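Substrate binding periplasmic protein (Ralstonia solanacearum, PDB 3LOP) probably serves as a periplasmic receptor for amino acids in bacterial uptake, and holds a leucine molecule in its ligand pocket. Local coordinates at residues A[24-29]-A[49-54]; A[76-81]-A[294-299]. All blocks are in the same frame, centred on the assembly; numbering follows the deposited sequence.

Interaction 1 (A[24-29]-A[49-54]). With EDO (1,2-ethanediol), chain C.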
# COMPACT_ATOMS: atom_id res chain seq x y z
N ALA A 24 1.13 7.83 -7.50
CA ALA A 24 -0.28 7.48 -7.32
C ALA A 24 -0.77 7.80 -5.91
O ALA A 24 -1.87 8.35 -5.74
CB ALA A 24 -0.50 6.01 -7.63
N LEU A 25 0.02 7.46 -4.91
CA LEU A 25 -0.36 7.73 -3.53
C LEU A 25 -0.46 9.24 -3.32
O LEU A 25 -1.40 9.73 -2.68
CB LEU A 25 0.66 7.13 -2.56
CG LEU A 25 0.60 5.60 -2.49
CD1 LEU A 25 1.90 5.06 -1.92
CD2 LEU A 25 -0.58 5.16 -1.63
N ASN A 26 0.50 9.99 -3.86
CA ASN A 26 0.47 11.43 -3.73
C ASN A 26 -0.72 12.02 -4.48
O ASN A 26 -1.40 12.91 -3.98
CB ASN A 26 1.76 12.05 -4.27
CG ASN A 26 1.69 13.56 -4.33
OD1 ASN A 26 1.66 14.24 -3.30
ND2 ASN A 26 1.65 14.10 -5.54
N ALA A 27 -0.98 11.51 -5.68
CA ALA A 27 -2.10 12.00 -6.48
C ALA A 27 -3.43 11.79 -5.76
O ALA A 27 -4.29 12.66 -5.78
CB ALA A 27 -2.12 11.30 -7.83
N GLY A 28 -3.59 10.64 -5.12
CA GLY A 28 -4.82 10.37 -4.41
C GLY A 28 -5.01 11.26 -3.20
O GLY A 28 -6.11 11.75 -2.95
N ALA A 29 -3.94 11.47 -2.45
CA ALA A 29 -4.02 12.32 -1.26
C ALA A 29 -4.25 13.77 -1.66
O ALA A 29 -5.08 14.47 -1.07
CB ALA A 29 -2.74 12.19 -0.44
N LEU A 49 -0.96 20.21 1.57
CA LEU A 49 -0.19 18.97 1.52
C LEU A 49 1.15 19.27 0.88
O LEU A 49 1.21 19.80 -0.23
CB LEU A 49 -0.93 17.91 0.69
CG LEU A 49 -0.12 16.65 0.37
CD1 LEU A 49 0.25 15.92 1.66
CD2 LEU A 49 -0.93 15.74 -0.54
N VAL A 50 2.22 18.95 1.59
CA VAL A 50 3.57 19.17 1.09
C VAL A 50 4.20 17.79 0.89
O VAL A 50 4.21 16.97 1.81
CB VAL A 50 4.41 19.97 2.11
CG1 VAL A 50 5.79 20.28 1.53
CG2 VAL A 50 3.70 21.26 2.47
N ALA A 51 4.71 17.54 -0.30
CA ALA A 51 5.33 16.26 -0.60
C ALA A 51 6.79 16.41 -1.00
O ALA A 51 7.21 17.48 -1.43
CB ALA A 51 4.56 15.57 -1.73
N ARG A 52 7.56 15.35 -0.82
CA ARG A 52 8.97 15.38 -1.19
C ARG A 52 9.41 14.00 -1.65
O ARG A 52 9.09 12.98 -1.04
CB ARG A 52 9.85 15.85 -0.03
CG ARG A 52 11.28 16.19 -0.46
CD ARG A 52 11.99 17.02 0.59
NE ARG A 52 11.32 18.30 0.77
CZ ARG A 52 11.56 19.14 1.78
NH1 ARG A 52 12.46 18.83 2.69
NH2 ARG A 52 10.87 20.27 1.88
N ASP A 53 10.14 13.99 -2.76
CA ASP A 53 10.64 12.77 -3.37
C ASP A 53 11.78 12.18 -2.53
O ASP A 53 12.72 12.89 -2.18
CB ASP A 53 11.14 13.13 -4.77
CG ASP A 53 11.58 11.93 -5.59
OD1 ASP A 53 11.39 10.77 -5.16
OD2 ASP A 53 12.11 12.16 -6.70
N ASP A 54 11.68 10.90 -2.19
CA ASP A 54 12.76 10.25 -1.46
C ASP A 54 13.41 9.16 -2.30
O ASP A 54 14.37 8.53 -1.86
CB ASP A 54 12.31 9.69 -0.09
CG ASP A 54 11.15 8.71 -0.19
OD1 ASP A 54 10.94 8.10 -1.26
OD2 ASP A 54 10.45 8.54 0.83
C1 EDO C . -3.98 20.28 -0.96
O1 EDO C . -3.49 19.32 -1.90
C2 EDO C . -3.29 21.62 -1.19
O2 EDO C . -1.92 21.51 -0.83
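The carboxamide of N26 reaches from segment 24-29 of helix 19-38 to strand 49-53 with one end between two apolar groups, which lie on opposite sides of its plane. The A51 methyl sits above one face, shifted outward past the end of the amide. CD2 of L49 approaches from the opposite side and lies farther beyond the end. Which atom of that amide end is the oxygen is doubtful, but its place between the A51 methyl and L49 CD2 holds either way. With CG anti to the backbone N (chi1 172°), the N26 side chain leaves the helix toward the strand.

One helical turn later, A29 meets the same leucine: its CB is 4.0 Å from L49 CD2, a methyl-to-methyl contact. L49 points its CD2 branch toward the helix while its backbone stays in the sheet, so CD2 serves both N26 and A29.

The two elements belong to the beta-alpha-beta unit formed by strand 6-12, helix 19-38 and strand 47-53, in the five-stranded parallel sheet of a type I periplasmic binding protein. Strand 47-53 is an outermost strand of that sheet. Over the short segments 24-29 and 49-53 the axes run nearly antiparallel (172°), 10.3 Å apart at their closest. Successive strand residues serve different neighbours: L49 and A51 face the helix, whereas V50 turns its side chain away from it. The V50 backbone is hydrogen-bonded to V8 and Q10 of strand 6-12.

At the start of the segment, L49 N donates a nearly straight hydrogen bond of 2.9 Å to O2 of an ethanediol molecule, which also bonds to D34 OD1. At the far end, the D53 carboxylate turns to the loop after strand 6-12: OD1 bonds to L14 N and OD2 to S15 OG.

Interaction 2 (A[76-81]-A[294-299]). With LEU (leucine), chain B.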
# COMPACT_ATOMS: atom_id res chain seq x y z
N ALA A 76 0.65 15.92 10.70
CA ALA A 76 0.76 14.49 10.44
C ALA A 76 1.50 14.20 9.14
O ALA A 76 1.68 15.09 8.30
CB ALA A 76 -0.63 13.85 10.40
N LEU A 77 1.93 12.94 9.01
CA LEU A 77 2.64 12.43 7.84
C LEU A 77 1.75 11.36 7.20
O LEU A 77 1.12 10.57 7.90
CB LEU A 77 3.97 11.81 8.28
CG LEU A 77 4.80 10.99 7.27
CD1 LEU A 77 5.34 11.90 6.17
CD2 LEU A 77 5.95 10.34 8.01
N LEU A 78 1.71 11.33 5.87
CA LEU A 78 0.88 10.37 5.14
C LEU A 78 1.61 9.42 4.19
O LEU A 78 2.61 9.79 3.57
CB LEU A 78 -0.16 11.10 4.29
CG LEU A 78 -1.44 11.69 4.89
CD1 LEU A 78 -2.16 12.49 3.81
CD2 LEU A 78 -2.33 10.56 5.40
N THR A 79 1.07 8.21 4.09
CA THR A 79 1.52 7.15 3.18
C THR A 79 2.97 7.02 2.74
O THR A 79 3.27 7.12 1.54
CB THR A 79 0.66 7.19 1.90
OG1 THR A 79 0.96 8.39 1.16
CG2 THR A 79 -0.82 7.20 2.25
N VAL A 80 3.88 6.77 3.67
CA VAL A 80 5.28 6.58 3.31
C VAL A 80 5.39 5.20 2.64
O VAL A 80 4.75 4.24 3.08
CB VAL A 80 6.20 6.64 4.55
CG1 VAL A 80 7.62 6.24 4.18
CG2 VAL A 80 6.19 8.06 5.11
N VAL A 81 6.18 5.12 1.58
CA VAL A 81 6.35 3.87 0.84
C VAL A 81 7.62 3.11 1.23
O VAL A 81 8.68 3.70 1.42
CB VAL A 81 6.40 4.15 -0.68
CG1 VAL A 81 6.71 2.87 -1.44
CG2 VAL A 81 5.08 4.75 -1.13
N LYS A 294 -8.46 11.02 3.71
CA LYS A 294 -9.78 11.23 4.29
C LYS A 294 -9.80 10.84 5.77
O LYS A 294 -10.43 11.52 6.58
CB LYS A 294 -10.84 10.44 3.52
CG LYS A 294 -12.26 10.78 3.95
CD LYS A 294 -13.30 10.21 3.00
CE LYS A 294 -14.69 10.66 3.42
NZ LYS A 294 -15.73 10.13 2.49
N VAL A 295 -9.12 9.75 6.12
CA VAL A 295 -9.06 9.31 7.51
C VAL A 295 -8.36 10.39 8.34
O VAL A 295 -8.81 10.73 9.43
CB VAL A 295 -8.30 7.98 7.64
CG1 VAL A 295 -7.97 7.69 9.10
CG2 VAL A 295 -9.14 6.85 7.07
N LEU A 296 -7.25 10.91 7.82
CA LEU A 296 -6.52 11.95 8.52
C LEU A 296 -7.37 13.21 8.65
O LEU A 296 -7.39 13.85 9.69
CB LEU A 296 -5.21 12.27 7.78
CG LEU A 296 -4.38 13.44 8.32
CD1 LEU A 296 -4.04 13.22 9.80
CD2 LEU A 296 -3.11 13.56 7.49
N ALA A 297 -8.09 13.55 7.58
CA ALA A 297 -8.94 14.74 7.59
C ALA A 297 -10.00 14.67 8.69
O ALA A 297 -10.29 15.67 9.34
CB ALA A 297 -9.60 14.92 6.23
N GLU A 298 -10.57 13.49 8.90
CA GLU A 298 -11.59 13.31 9.94
C GLU A 298 -10.96 13.54 11.31
O GLU A 298 -11.57 14.15 12.19
CB GLU A 298 -12.19 11.90 9.85
CG GLU A 298 -13.17 11.54 10.97
CD GLU A 298 -14.38 12.46 11.06
OE1 GLU A 298 -14.68 13.18 10.08
OE2 GLU A 298 -15.04 12.45 12.12
N ALA A 299 -9.74 13.06 11.50
CA ALA A 299 -9.06 13.24 12.77
C ALA A 299 -8.77 14.73 12.98
O ALA A 299 -8.94 15.25 14.08
CB ALA A 299 -7.75 12.45 12.79
N LEU B . 5.36 0.10 0.44
CA LEU B . 5.91 -0.64 -0.73
C LEU B . 4.96 -0.52 -1.91
O LEU B . 5.44 -0.73 -3.05
CB LEU B . 6.08 -2.11 -0.36
CG LEU B . 6.81 -2.13 0.98
CD1 LEU B . 6.27 -3.19 1.84
CD2 LEU B . 8.26 -2.29 0.77
OXT LEU B . 3.77 -0.23 -1.68
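L296 of helix 294-299 drops its side chain between A76 and L78 of strand 74-78, and the contact can be followed outward along it. Its CB already grazes the second residue, 4.1 Å from L78 CD2. CG stands anti to the backbone N (chi1 175°), which carries the branch point away from the helix and onto the strand. There the two methyls divide the work. CD1 presses on the alanine, 3.5 Å from A76 CB. CD2 faces the isobutyl end of the other leucine, 3.6 Å from L78 CG, and also touches both L78 methyls while keeping A76 CB within 3.8 Å. The two leucines meet at a slant rather than in line, so CD2 rests against the fork of L78. All three residues are buried, and the contact is wholly apolar.

Beyond L78 the strand ends. T79 takes up a left-handed backbone conformation (phi 30°, psi 63°), and the chain goes on to V81, whose CG1 is 3.6 Å from the amino N of the bound leucine.

Helix 284-303, which supplies R285 to the ligand near its start, packs against the sheet farther along, running roughly antiparallel to strand 74-78 here. L296 also touches V8 of strand 6-12 and V103 of strand 102-103, on either side of strand 74-78, while L78 reaches F33 of the adjacent helix 19-38.

How the interactions relate
Interaction 1 closes before interaction 2 opens along the chain; their centres are about 11 Å apart, and both reach the same five-stranded parallel sheet. Strand 47-53 and strand 74-78 flank strand 6-12, and helices 19-38 and 284-303 pack against the sheet. The helix of interaction 1 also meets segment 76-81: L25 CD1 is 3.3 Å from V81 CG2, in the loop after the strand, and A29 CB approaches L78 CD1. Because V81 lines the leucine pocket, its packing on L25 links helix 19-38 to the binding site. Helix 284-303, although far along the sequence, returns to complete this same lobe.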